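Local structure of glycoside hydrolase family protein (Novosphingobium sp. PP1Y, 6Q2F) at residues Gly671-Val676 / Leu724-Arg729; Thr538-Gly541 / Gln545-Arg548; Ser137-Pro142 / Arg473-His478. The protein is an alpha-L-rhamnosidase, a glycoside hydrolase that probably releases terminal alpha-L-rhamnose from its glycosides. All coordinates share one frame; numbering follows the deposited sequence.

Overall arrangement
Eight parallel strands closing on one another, from 56-62 round to 674-677, make a (beta/alpha)8 barrel, to which all three contacts belong. Contact 3 joins the loop after strand 127-131 to helix 469-487, contact 1 the start of strand 674-677 to helix 712-726. The side chains of Thr139 and Val672 are about 14 and 13 Å from the bound sodium, which Asp503, Ser504, Glu583, Glu586 and Glu644 surround. Contact 2 lies at the start of helix 543-575, which reaches contact 3 through His565 and Glu575. Centre to centre, contacts 1 and 2 lie about 47 Å apart on opposite sides of the chain's centre, contacts 2 and 3 about 36 Å, contacts 1 and 3 about 31 Å.

Contact 1. Residues Gly671-Val676 / Leu724-Arg729; sequences GVNRPV and LLQTGR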
ATOM      1  N   GLY A 671      10.591   8.255  -2.076  1.00 25.92           N
ATOM      2  CA  GLY A 671      11.312   7.307  -2.916  1.00 23.68           C
ATOM      3  C   GLY A 671      10.615   6.955  -4.216  1.00 23.21           C
ATOM      4  O   GLY A 671      11.182   6.212  -5.027  1.00 20.75           O
ATOM      5  N   VAL A 672       9.400   7.437  -4.458  1.00 21.05           N
ATOM      6  CA  VAL A 672       8.751   7.205  -5.740  1.00 22.82           C
ATOM      7  C   VAL A 672       9.477   7.983  -6.828  1.00 30.14           C
ATOM      8  O   VAL A 672       9.859   9.149  -6.640  1.00 28.35           O
ATOM      9  CB  VAL A 672       7.274   7.608  -5.659  1.00 22.42           C
ATOM     10  CG1 VAL A 672       6.610   7.504  -7.041  1.00 22.45           C
ATOM     11  CG2 VAL A 672       6.564   6.739  -4.619  1.00 21.18           C
ATOM     12  N   ASN A 673       9.691   7.333  -7.977  1.00 23.67           N
ATOM     13  CA  ASN A 673      10.216   8.044  -9.137  1.00 22.73           C
ATOM     14  C   ASN A 673       9.513   7.643 -10.429  1.00 22.03           C
ATOM     15  O   ASN A 673      10.034   7.921 -11.511  1.00 26.84           O
ATOM     16  CB  ASN A 673      11.747   7.821  -9.254  1.00 19.81           C
ATOM     17  CG  ASN A 673      12.118   6.356  -9.310  1.00 24.03           C
ATOM     18  OD1 ASN A 673      11.336   5.515  -9.756  1.00 24.38           O
ATOM     19  ND2 ASN A 673      13.326   6.039  -8.873  1.00 22.82           N
ATOM     20  N   ARG A 674       8.379   6.957 -10.356  1.00 19.19           N
ATOM     21  CA  ARG A 674       7.515   6.750 -11.522  1.00 23.51           C
ATOM     22  C   ARG A 674       6.074   6.844 -11.057  1.00 22.04           C
ATOM     23  O   ARG A 674       5.442   5.829 -10.729  1.00 23.57           O
ATOM     24  CB  ARG A 674       7.767   5.402 -12.204  1.00 25.05           C
ATOM     25  CG  ARG A 674       6.747   5.106 -13.303  1.00 20.94           C
ATOM     26  CD  ARG A 674       7.194   4.018 -14.231  1.00 24.89           C
ATOM     27  NE  ARG A 674       8.345   4.419 -15.037  1.00 24.93           N
ATOM     28  CZ  ARG A 674       8.962   3.620 -15.901  1.00 26.60           C
ATOM     29  NH1 ARG A 674       8.539   2.370 -16.075  1.00 28.95           N
ATOM     30  NH2 ARG A 674      10.001   4.066 -16.584  1.00 28.77           N
ATOM     31  N   PRO A 675       5.530   8.053 -10.960  1.00 24.48           N
ATOM     32  CA  PRO A 675       4.123   8.172 -10.582  1.00 22.31           C
ATOM     33  C   PRO A 675       3.242   7.521 -11.640  1.00 25.81           C
ATOM     34  O   PRO A 675       3.518   7.589 -12.842  1.00 26.92           O
ATOM     35  CB  PRO A 675       3.908   9.687 -10.492  1.00 23.94           C
ATOM     36  CG  PRO A 675       5.323  10.238 -10.162  1.00 22.52           C
ATOM     37  CD  PRO A 675       6.201   9.366 -11.028  1.00 23.29           C
ATOM     38  N   VAL A 676       2.205   6.836 -11.181  1.00 22.99           N
ATOM     39  CA  VAL A 676       1.171   6.296 -12.047  1.00 24.93           C
ATOM     40  C   VAL A 676      -0.121   6.950 -11.571  1.00 29.59           C
ATOM     41  O   VAL A 676      -0.657   6.594 -10.512  1.00 27.00           O
ATOM     42  CB  VAL A 676       1.101   4.761 -12.003  1.00 29.77           C
ATOM     43  CG1 VAL A 676       0.099   4.246 -13.062  1.00 21.83           C
ATOM     44  CG2 VAL A 676       2.507   4.163 -12.248  1.00 19.83           C
ATOM     45  N   LEU A 724      15.577  12.951 -12.402  1.00 25.61           N
ATOM     46  CA  LEU A 724      16.658  13.072 -11.423  1.00 28.67           C
ATOM     47  C   LEU A 724      16.530  12.008 -10.342  1.00 27.73           C
ATOM     48  O   LEU A 724      17.538  11.442  -9.892  1.00 25.15           O
ATOM     49  CB  LEU A 724      16.653  14.465 -10.816  1.00 23.28           C
ATOM     50  CG  LEU A 724      16.827  15.636 -11.809  1.00 26.25           C
ATOM     51  CD1 LEU A 724      17.067  16.984 -11.095  1.00 24.21           C
ATOM     52  CD2 LEU A 724      18.019  15.358 -12.696  1.00 24.20           C
ATOM     53  N   LEU A 725      15.291  11.695  -9.934  1.00 21.63           N
ATOM     54  CA  LEU A 725      15.058  10.715  -8.883  1.00 22.30           C
ATOM     55  C   LEU A 725      15.209   9.275  -9.370  1.00 26.33           C
ATOM     56  O   LEU A 725      15.134   8.344  -8.562  1.00 23.71           O
ATOM     57  CB  LEU A 725      13.688  10.962  -8.257  1.00 19.99           C
ATOM     58  CG  LEU A 725      13.757  12.280  -7.437  1.00 26.38           C
ATOM     59  CD1 LEU A 725      12.363  12.752  -7.018  1.00 23.16           C
ATOM     60  CD2 LEU A 725      14.594  12.055  -6.185  1.00 27.14           C
ATOM     61  N   GLN A 726      15.469   9.065 -10.653  1.00 23.24           N
ATOM     62  CA  GLN A 726      15.901   7.753 -11.130  1.00 19.39           C
ATOM     63  C   GLN A 726      17.399   7.681 -11.383  1.00 24.47           C
ATOM     64  O   GLN A 726      17.917   6.596 -11.653  1.00 28.12           O
ATOM     65  CB  GLN A 726      15.161   7.390 -12.431  1.00 20.31           C
ATOM     66  CG  GLN A 726      13.659   7.249 -12.276  1.00 20.74           C
ATOM     67  CD  GLN A 726      12.939   7.091 -13.610  1.00 25.07           C
ATOM     68  OE1 GLN A 726      13.555   6.803 -14.637  1.00 22.84           O
ATOM     69  NE2 GLN A 726      11.622   7.280 -13.595  1.00 20.09           N
ATOM     70  N   THR A 727      18.089   8.807 -11.327  1.00 26.01           N
ATOM     71  CA  THR A 727      19.476   8.890 -11.762  1.00 26.16           C
ATOM     72  C   THR A 727      20.402   8.261 -10.729  1.00 23.47           C
ATOM     73  O   THR A 727      20.184   8.397  -9.527  1.00 26.44           O
ATOM     74  CB  THR A 727      19.866  10.358 -12.005  1.00 26.90           C
ATOM     75  OG1 THR A 727      19.041  10.879 -13.049  1.00 30.67           O
ATOM     76  CG2 THR A 727      21.329  10.487 -12.407  1.00 24.09           C
ATOM     77  N   GLY A 728      21.431   7.561 -11.207  1.00 22.08           N
ATOM     78  CA  GLY A 728      22.359   6.876 -10.299  1.00 23.01           C
ATOM     79  C   GLY A 728      21.634   5.942  -9.339  1.00 27.94           C
ATOM     80  O   GLY A 728      20.680   5.245  -9.701  1.00 29.16           O
ATOM     81  N   ARG A 729      22.060   5.956  -8.080  1.00 27.65           N
ATOM     82  CA  ARG A 729      21.435   5.138  -7.052  1.00 28.22           C
ATOM     83  C   ARG A 729      20.996   5.999  -5.884  1.00 24.31           C
ATOM     84  O   ARG A 729      21.607   7.025  -5.587  1.00 28.21           O
ATOM     85  CB  ARG A 729      22.392   4.059  -6.505  1.00 23.79           C
ATOM     86  CG  ARG A 729      23.560   4.633  -5.621  1.00 22.49           C
ATOM     87  CD  ARG A 729      24.413   3.489  -5.062  1.00 28.91           C
ATOM     88  NE  ARG A 729      25.525   3.937  -4.210  1.00 30.07           N
ATOM     89  CZ  ARG A 729      25.428   4.133  -2.897  1.00 29.30           C
ATOM     90  NH1 ARG A 729      24.273   3.954  -2.257  1.00 25.35           N
ATOM     91  NH2 ARG A 729      26.498   4.513  -2.218  1.00 25.78           N
TER
HETATM   92  O   HOH W   1       8.810   7.217 -14.928  1.00 27.98           O
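Where the chain turns into strand 674-677, which closes the (beta/alpha)8 barrel, Asn673 meets Leu725 and Gln726 at the end of helix 712-726. Two amide groups do the joining, in opposite senses. Gln726 NE2 donates to Asn673 O at 2.7 Å with an N-H...O angle of 166°, and the acceptor lies in the plane of the glutamine amide. In return Asn673 ND2 reaches Leu725 O at 2.9 Å, approaching from above the carbonyl plane. The asparagine can do so because its CG sits between the backbone N and the carbonyl carbon (chi1 56°), which turns the amide to the helix end. The two amide planes stand 69° apart, and the aliphatic part of the glutamine packs on the asparagine, Asn673 CG lying 3.5 Å from Gln726 CG. Beside them Asn673 CB touches Leu725 CB at 3.8 Å. A water accepts from Arg674 NE at 2.8 Å, at the edge of the guanidinium, and more weakly from Gln726 NE2, which also donates to Ser52 O, as does Arg674 NH2. Asn673 OD1 is taken by Val641 N, and ND2 has a second acceptor in Asn639 O, so the amide is fixed from both ends. Helix 657-670 ends just before, in a Schellman motif at Gly671, and its Phe668 packs on Leu725; Val895 of strand 894-899 also touches that leucine, and strand 642-649 pairs in parallel with strand 674-677.

Contact 2. Residues Thr538-Gly541 / Gln545-Arg548; sequences TLVG and QSDR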
ATOM      1  N   THR A 538      -6.367 -27.570  19.205  1.00 41.00           N
ATOM      2  CA  THR A 538      -5.854 -28.541  20.170  1.00 41.67           C
ATOM      3  C   THR A 538      -4.423 -28.181  20.542  1.00 35.01           C
ATOM      4  O   THR A 538      -3.526 -28.216  19.695  1.00 38.77           O
ATOM      5  CB  THR A 538      -5.920 -29.959  19.615  1.00 37.49           C
ATOM      6  OG1 THR A 538      -7.286 -30.355  19.485  1.00 38.18           O
ATOM      7  CG2 THR A 538      -5.203 -30.926  20.569  1.00 42.62           C
ATOM      8  N   LEU A 539      -4.205 -27.849  21.810  1.00 42.69           N
ATOM      9  CA  LEU A 539      -2.865 -27.536  22.280  1.00 45.54           C
ATOM     10  C   LEU A 539      -1.950 -28.736  22.091  1.00 41.91           C
ATOM     11  O   LEU A 539      -2.282 -29.850  22.495  1.00 45.45           O
ATOM     12  CB  LEU A 539      -2.899 -27.123  23.750  1.00 44.21           C
ATOM     13  CG  LEU A 539      -1.555 -26.714  24.347  1.00 46.87           C
ATOM     14  CD1 LEU A 539      -0.954 -25.543  23.591  1.00 42.94           C
ATOM     15  CD2 LEU A 539      -1.718 -26.374  25.819  1.00 43.77           C
ATOM     16  N   VAL A 540      -0.807 -28.505  21.454  1.00 38.76           N
ATOM     17  CA  VAL A 540       0.238 -29.505  21.284  1.00 39.89           C
ATOM     18  C   VAL A 540       1.468 -28.985  22.004  1.00 39.72           C
ATOM     19  O   VAL A 540       1.902 -27.858  21.750  1.00 38.00           O
ATOM     20  CB  VAL A 540       0.539 -29.776  19.797  1.00 40.15           C
ATOM     21  CG1 VAL A 540       1.559 -30.908  19.649  1.00 42.07           C
ATOM     22  CG2 VAL A 540      -0.743 -30.103  19.050  1.00 34.39           C
ATOM     23  N   GLY A 541       2.021 -29.798  22.907  1.00 47.51           N
ATOM     24  CA  GLY A 541       3.134 -29.351  23.732  1.00 43.78           C
ATOM     25  C   GLY A 541       2.726 -28.153  24.572  1.00 43.75           C
ATOM     26  O   GLY A 541       1.550 -27.961  24.906  1.00 51.09           O
ATOM     27  N   GLN A 545       5.287 -23.634  22.449  1.00 37.87           N
ATOM     28  CA  GLN A 545       5.605 -24.475  21.300  1.00 35.53           C
ATOM     29  C   GLN A 545       4.510 -24.419  20.241  1.00 34.81           C
ATOM     30  O   GLN A 545       4.796 -24.365  19.040  1.00 34.26           O
ATOM     31  CB  GLN A 545       5.816 -25.913  21.754  1.00 34.31           C
ATOM     32  CG  GLN A 545       7.103 -26.180  22.489  1.00 36.93           C
ATOM     33  CD  GLN A 545       7.095 -27.595  23.065  1.00 43.40           C
ATOM     34  OE1 GLN A 545       6.157 -27.983  23.757  1.00 41.93           O
ATOM     35  NE2 GLN A 545       8.118 -28.377  22.741  1.00 40.07           N
ATOM     36  N   SER A 546       3.245 -24.466  20.660  1.00 35.07           N
ATOM     37  CA  SER A 546       2.168 -24.370  19.680  1.00 31.48           C
ATOM     38  C   SER A 546       2.132 -22.984  19.065  1.00 29.56           C
ATOM     39  O   SER A 546       1.908 -22.843  17.860  1.00 33.59           O
ATOM     40  CB  SER A 546       0.823 -24.725  20.315  1.00 36.54           C
ATOM     41  OG  SER A 546       0.629 -26.132  20.299  1.00 41.47           O
ATOM     42  N   ASP A 547       2.402 -21.949  19.867  1.00 37.11           N
ATOM     43  CA  ASP A 547       2.446 -20.594  19.322  1.00 32.91           C
ATOM     44  C   ASP A 547       3.593 -20.440  18.329  1.00 36.97           C
ATOM     45  O   ASP A 547       3.449 -19.754  17.308  1.00 36.05           O
ATOM     46  CB  ASP A 547       2.574 -19.574  20.449  1.00 34.18           C
ATOM     47  CG  ASP A 547       1.275 -19.367  21.195  1.00 47.86           C
ATOM     48  OD1 ASP A 547       0.220 -19.794  20.678  1.00 50.90           O
ATOM     49  OD2 ASP A 547       1.304 -18.771  22.289  1.00 51.92           O
ATOM     50  N   ARG A 548       4.739 -21.080  18.601  1.00 31.11           N
ATOM     51  CA  ARG A 548       5.840 -21.005  17.648  1.00 31.33           C
ATOM     52  C   ARG A 548       5.554 -21.841  16.413  1.00 27.92           C
ATOM     53  O   ARG A 548       5.890 -21.433  15.296  1.00 28.37           O
ATOM     54  CB  ARG A 548       7.151 -21.434  18.298  1.00 31.67           C
ATOM     55  CG  ARG A 548       7.659 -20.411  19.290  1.00 33.32           C
ATOM     56  CD  ARG A 548       8.875 -20.915  20.021  1.00 36.74           C
ATOM     57  NE  ARG A 548       9.288 -19.927  21.007  1.00 45.69           N
ATOM     58  CZ  ARG A 548      10.402 -19.998  21.723  1.00 45.88           C
ATOM     59  NH1 ARG A 548      11.245 -21.022  21.579  1.00 44.38           N
ATOM     60  NH2 ARG A 548      10.667 -19.035  22.579  1.00 45.99           N
TER
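The flat groups that meet the opposite segment are the Val540-Gly541 peptide and the side-chain amide of Gln545. The peptide is approached within its plane: Ser546 OG lies in the plane of the Val540 carbonyl, on a lone pair, with a C=O...O angle of 123°. The glutamine amide brings its oxygen to the glycine, Gln545 OE1 standing 3.3 Å from Gly541 CA and 3.5 Å from Gly541 C. That same OE1 accepts the backbone N-H of Thr542, just ahead of helix 543-575, a bond back from the first turn as in one half of a capping box. Trp531 touches both Val540 and Gln545.

The hydroxyl bond is short, 2.6 Å from Ser546 OG to Val540 O, with the serine as donor. Its direction follows from a torsion that sets OG anti to the carbonyl carbon of Ser546 and beside the backbone N (chi1 -85°), pointing it off the helix to the loop. Leu539 closes in beside the hydroxyl: its CD1 is 3.7 Å from Ser546 OG and 3.8 Å from Ser546 CB. Val540 CB, at 3.7 Å, is also against Ser546 OG.

Gly541 has a positive phi, 60°, which favours glycine, and a beta carbon there would fall 2.3 Å from Gln545 OE1, a clash. Helix 543-575 lies between barrel strands 497-502 and 579-582; backbone bonds from Leu539 and Gly541 to Val407 and Gly406 tie the loop to the chain ahead of strand 413-414.

Chemically the contact is neutral: a buried carbonyl is satisfied by a buried hydroxyl among aliphatic carbons, while Asp547 and Arg548 are paired with Lys385 and Glu544, so the loop end is held to the helix without an ion pair between them.

Contact 3. Residues Ser137-Pro142 / Arg473-His478; sequences SETGGP and REYLEH
With CG anti to the backbone N (chi1 165°) and the ring plane nearly perpendicular to the plane of CA, CB and CG (chi2 81°), Tyr475 reaches from its helix to the backbone of Thr139 and Gly140. The threonine's own first torsion, 43°, puts OG1 between the backbone N and the carbonyl carbon and leaves CG2 for the ring. Thr139 C lies 3.5 Å above one face, offset toward the rim. Thr139 CB is 3.4 Å from Tyr475 CE2, and Thr139 CG2 follows at 3.6 Å from the same carbon, the two side chains slanting across each other. Farther round the ring, Gly140 N comes within 3.3 Å of Tyr475 CE1. The ring of Trp143 also meets that of Tyr475, the two planes nearly parallel. A beta carbon on Gly141 would lie only 3.1 Å from Pro142 CD.

The loop 137-142 follows barrel strand 127-131, while helix 469-487 precedes strand 497-502; the two are successive parts of one beta-alpha-beta crossover of the (beta/alpha)8 barrel, separated by the long insertion that holds the antiparallel sheets of residues 151-447. A cis peptide precedes Glu138, and Ser137 touches the sodium ligand Asp503.

Tyr475 OH is hydrogen-bonded to Ala132 O, just past barrel strand 127-131. Replacing Tyr475 by an alanine would probably leave Ala132 O without this hydroxyl partner and open a gap beside the Thr139-Gly140 peptide. Thr139 OG1 bonds with Lys466 and His565, the latter on helix 543-575. Within helix 469-487, Arg473 NH1 forms a salt bridge with Glu477 OE2 at 3.0 Å, and the same NH1 pairs with Glu575.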
ATOM      1  N   SER A 137      -8.078  -6.640  -9.894  1.00 24.27           N
ATOM      2  CA  SER A 137      -7.342  -7.493  -8.976  1.00 28.61           C
ATOM      3  C   SER A 137      -8.075  -8.799  -8.652  1.00 32.79           C
ATOM      4  O   SER A 137      -9.243  -8.844  -8.736  1.00 31.24           O
ATOM      5  CB  SER A 137      -6.985  -6.749  -7.707  1.00 25.60           C
ATOM      6  OG  SER A 137      -8.015  -6.774  -6.793  1.00 29.80           O
ATOM      7  N   GLU A 138      -7.382  -9.863  -8.288  1.00 30.76           N
ATOM      8  CA  GLU A 138      -5.945  -9.944  -8.195  1.00 23.55           C
ATOM      9  C   GLU A 138      -5.477 -10.855  -9.313  1.00 25.31           C
ATOM     10  O   GLU A 138      -4.953 -10.404 -10.278  1.00 27.59           O
ATOM     11  CB  GLU A 138      -5.538 -10.518  -6.859  1.00 31.87           C
ATOM     12  CG  GLU A 138      -4.050 -10.767  -6.704  1.00 31.40           C
ATOM     13  CD  GLU A 138      -3.239  -9.499  -6.686  1.00 31.03           C
ATOM     14  OE1 GLU A 138      -2.069  -9.545  -6.987  1.00 30.65           O
ATOM     15  OE2 GLU A 138      -3.796  -8.456  -6.396  1.00 31.17           O
ATOM     16  N   THR A 139      -5.695 -12.145  -9.157  1.00 25.66           N
ATOM     17  CA  THR A 139      -5.366 -13.153 -10.141  1.00 23.04           C
ATOM     18  C   THR A 139      -6.430 -14.213 -10.025  1.00 31.68           C
ATOM     19  O   THR A 139      -6.293 -15.176  -9.339  1.00 30.10           O
ATOM     20  CB  THR A 139      -3.956 -13.753  -9.978  1.00 28.13           C
ATOM     21  OG1 THR A 139      -3.683 -14.008  -8.618  1.00 24.43           O
ATOM     22  CG2 THR A 139      -2.925 -12.855 -10.515  1.00 20.43           C
ATOM     23  N   GLY A 140      -7.514 -13.988 -10.726  1.00 24.13           N
ATOM     24  CA  GLY A 140      -8.682 -14.839 -10.646  1.00 27.00           C
ATOM     25  C   GLY A 140      -9.519 -14.687 -11.901  1.00 30.25           C
ATOM     26  O   GLY A 140      -9.501 -13.646 -12.575  1.00 29.09           O
ATOM     27  N   GLY A 141     -10.255 -15.753 -12.210  1.00 24.76           N
ATOM     28  CA  GLY A 141     -11.152 -15.773 -13.338  1.00 22.06           C
ATOM     29  C   GLY A 141     -11.779 -17.144 -13.473  1.00 27.26           C
ATOM     30  O   GLY A 141     -11.374 -18.099 -12.804  1.00 29.18           O
ATOM     31  N   PRO A 142     -12.800 -17.275 -14.330  1.00 30.49           N
ATOM     32  CA  PRO A 142     -13.519 -18.556 -14.404  1.00 32.32           C
ATOM     33  C   PRO A 142     -12.685 -19.698 -14.951  1.00 30.14           C
ATOM     34  O   PRO A 142     -13.145 -20.839 -14.903  1.00 31.92           O
ATOM     35  CB  PRO A 142     -14.716 -18.259 -15.327  1.00 27.46           C
ATOM     36  CG  PRO A 142     -14.325 -17.059 -16.081  1.00 32.38           C
ATOM     37  CD  PRO A 142     -13.391 -16.250 -15.195  1.00 29.52           C
ATOM     38  N   ARG A 473       0.734 -20.351 -12.296  1.00 27.31           N
ATOM     39  CA  ARG A 473       1.278 -20.334 -13.650  1.00 28.38           C
ATOM     40  C   ARG A 473       0.217 -20.672 -14.683  1.00 28.54           C
ATOM     41  O   ARG A 473       0.150 -20.041 -15.744  1.00 28.65           O
ATOM     42  CB  ARG A 473       2.439 -21.318 -13.763  1.00 23.56           C
ATOM     43  CG  ARG A 473       2.972 -21.493 -15.182  1.00 24.12           C
ATOM     44  CD  ARG A 473       4.220 -22.408 -15.174  1.00 21.23           C
ATOM     45  NE  ARG A 473       5.395 -21.717 -14.653  1.00 21.09           N
ATOM     46  CZ  ARG A 473       6.178 -20.947 -15.398  1.00 22.37           C
ATOM     47  NH1 ARG A 473       5.906 -20.775 -16.689  1.00 21.97           N
ATOM     48  NH2 ARG A 473       7.240 -20.375 -14.864  1.00 24.55           N
ATOM     49  N   GLU A 474      -0.600 -21.691 -14.403  1.00 24.29           N
ATOM     50  CA  GLU A 474      -1.679 -22.044 -15.318  1.00 28.95           C
ATOM     51  C   GLU A 474      -2.668 -20.898 -15.436  1.00 25.47           C
ATOM     52  O   GLU A 474      -3.097 -20.548 -16.536  1.00 26.01           O
ATOM     53  CB  GLU A 474      -2.403 -23.313 -14.850  1.00 23.18           C
ATOM     54  CG  GLU A 474      -1.586 -24.596 -14.917  1.00 33.04           C
ATOM     55  CD  GLU A 474      -2.370 -25.807 -14.387  1.00 42.48           C
ATOM     56  OE1 GLU A 474      -3.604 -25.695 -14.240  1.00 40.74           O
ATOM     57  OE2 GLU A 474      -1.751 -26.861 -14.112  1.00 47.11           O
ATOM     58  N   TYR A 475      -3.043 -20.301 -14.304  1.00 25.79           N
ATOM     59  CA  TYR A 475      -3.904 -19.126 -14.355  1.00 28.89           C
ATOM     60  C   TYR A 475      -3.324 -18.062 -15.287  1.00 30.97           C
ATOM     61  O   TYR A 475      -4.000 -17.587 -16.201  1.00 26.03           O
ATOM     62  CB  TYR A 475      -4.116 -18.534 -12.956  1.00 26.09           C
ATOM     63  CG  TYR A 475      -4.692 -17.148 -13.078  1.00 29.82           C
ATOM     64  CD1 TYR A 475      -6.053 -16.963 -13.288  1.00 29.11           C
ATOM     65  CD2 TYR A 475      -3.867 -16.024 -13.050  1.00 26.36           C
ATOM     66  CE1 TYR A 475      -6.578 -15.713 -13.439  1.00 29.23           C
ATOM     67  CE2 TYR A 475      -4.381 -14.764 -13.224  1.00 28.16           C
ATOM     68  CZ  TYR A 475      -5.741 -14.606 -13.399  1.00 28.78           C
ATOM     69  OH  TYR A 475      -6.251 -13.348 -13.558  1.00 26.06           O
ATOM     70  N   LEU A 476      -2.055 -17.698 -15.084  1.00 30.40           N
ATOM     71  CA  LEU A 476      -1.501 -16.532 -15.771  1.00 27.14           C
ATOM     72  C   LEU A 476      -1.145 -16.839 -17.221  1.00 29.60           C
ATOM     73  O   LEU A 476      -1.291 -15.972 -18.089  1.00 27.00           O
ATOM     74  CB  LEU A 476      -0.276 -15.989 -15.001  1.00 21.75           C
ATOM     75  CG  LEU A 476       0.085 -14.534 -15.378  1.00 27.70           C
ATOM     76  CD1 LEU A 476      -1.066 -13.568 -15.066  1.00 24.46           C
ATOM     77  CD2 LEU A 476       1.398 -14.023 -14.759  1.00 22.06           C
ATOM     78  N   GLU A 477      -0.671 -18.054 -17.513  1.00 24.23           N
ATOM     79  CA  GLU A 477      -0.412 -18.393 -18.909  1.00 24.03           C
ATOM     80  C   GLU A 477      -1.698 -18.334 -19.718  1.00 25.77           C
ATOM     81  O   GLU A 477      -1.711 -17.810 -20.837  1.00 30.74           O
ATOM     82  CB  GLU A 477       0.248 -19.771 -19.029  1.00 24.39           C
ATOM     83  CG  GLU A 477       1.723 -19.736 -18.559  1.00 27.71           C
ATOM     84  CD  GLU A 477       2.437 -21.075 -18.668  1.00 40.82           C
ATOM     85  OE1 GLU A 477       1.760 -22.123 -18.763  1.00 38.50           O
ATOM     86  OE2 GLU A 477       3.689 -21.060 -18.653  1.00 46.67           O
ATOM     87  N   HIS A 478      -2.795 -18.833 -19.152  1.00 22.25           N
ATOM     88  CA  HIS A 478      -4.076 -18.746 -19.836  1.00 23.84           C
ATOM     89  C   HIS A 478      -4.484 -17.290 -20.007  1.00 26.23           C
ATOM     90  O   HIS A 478      -4.923 -16.879 -21.086  1.00 28.10           O
ATOM     91  CB  HIS A 478      -5.149 -19.503 -19.055  1.00 25.27           C
ATOM     92  CG  HIS A 478      -6.463 -19.558 -19.764  1.00 34.70           C
ATOM     93  ND1 HIS A 478      -7.433 -18.589 -19.615  1.00 38.12           N
ATOM     94  CD2 HIS A 478      -6.947 -20.442 -20.665  1.00 29.77           C
ATOM     95  CE1 HIS A 478      -8.466 -18.887 -20.383  1.00 34.30           C
ATOM     96  NE2 HIS A 478      -8.198 -20.007 -21.028  1.00 33.45           N
TER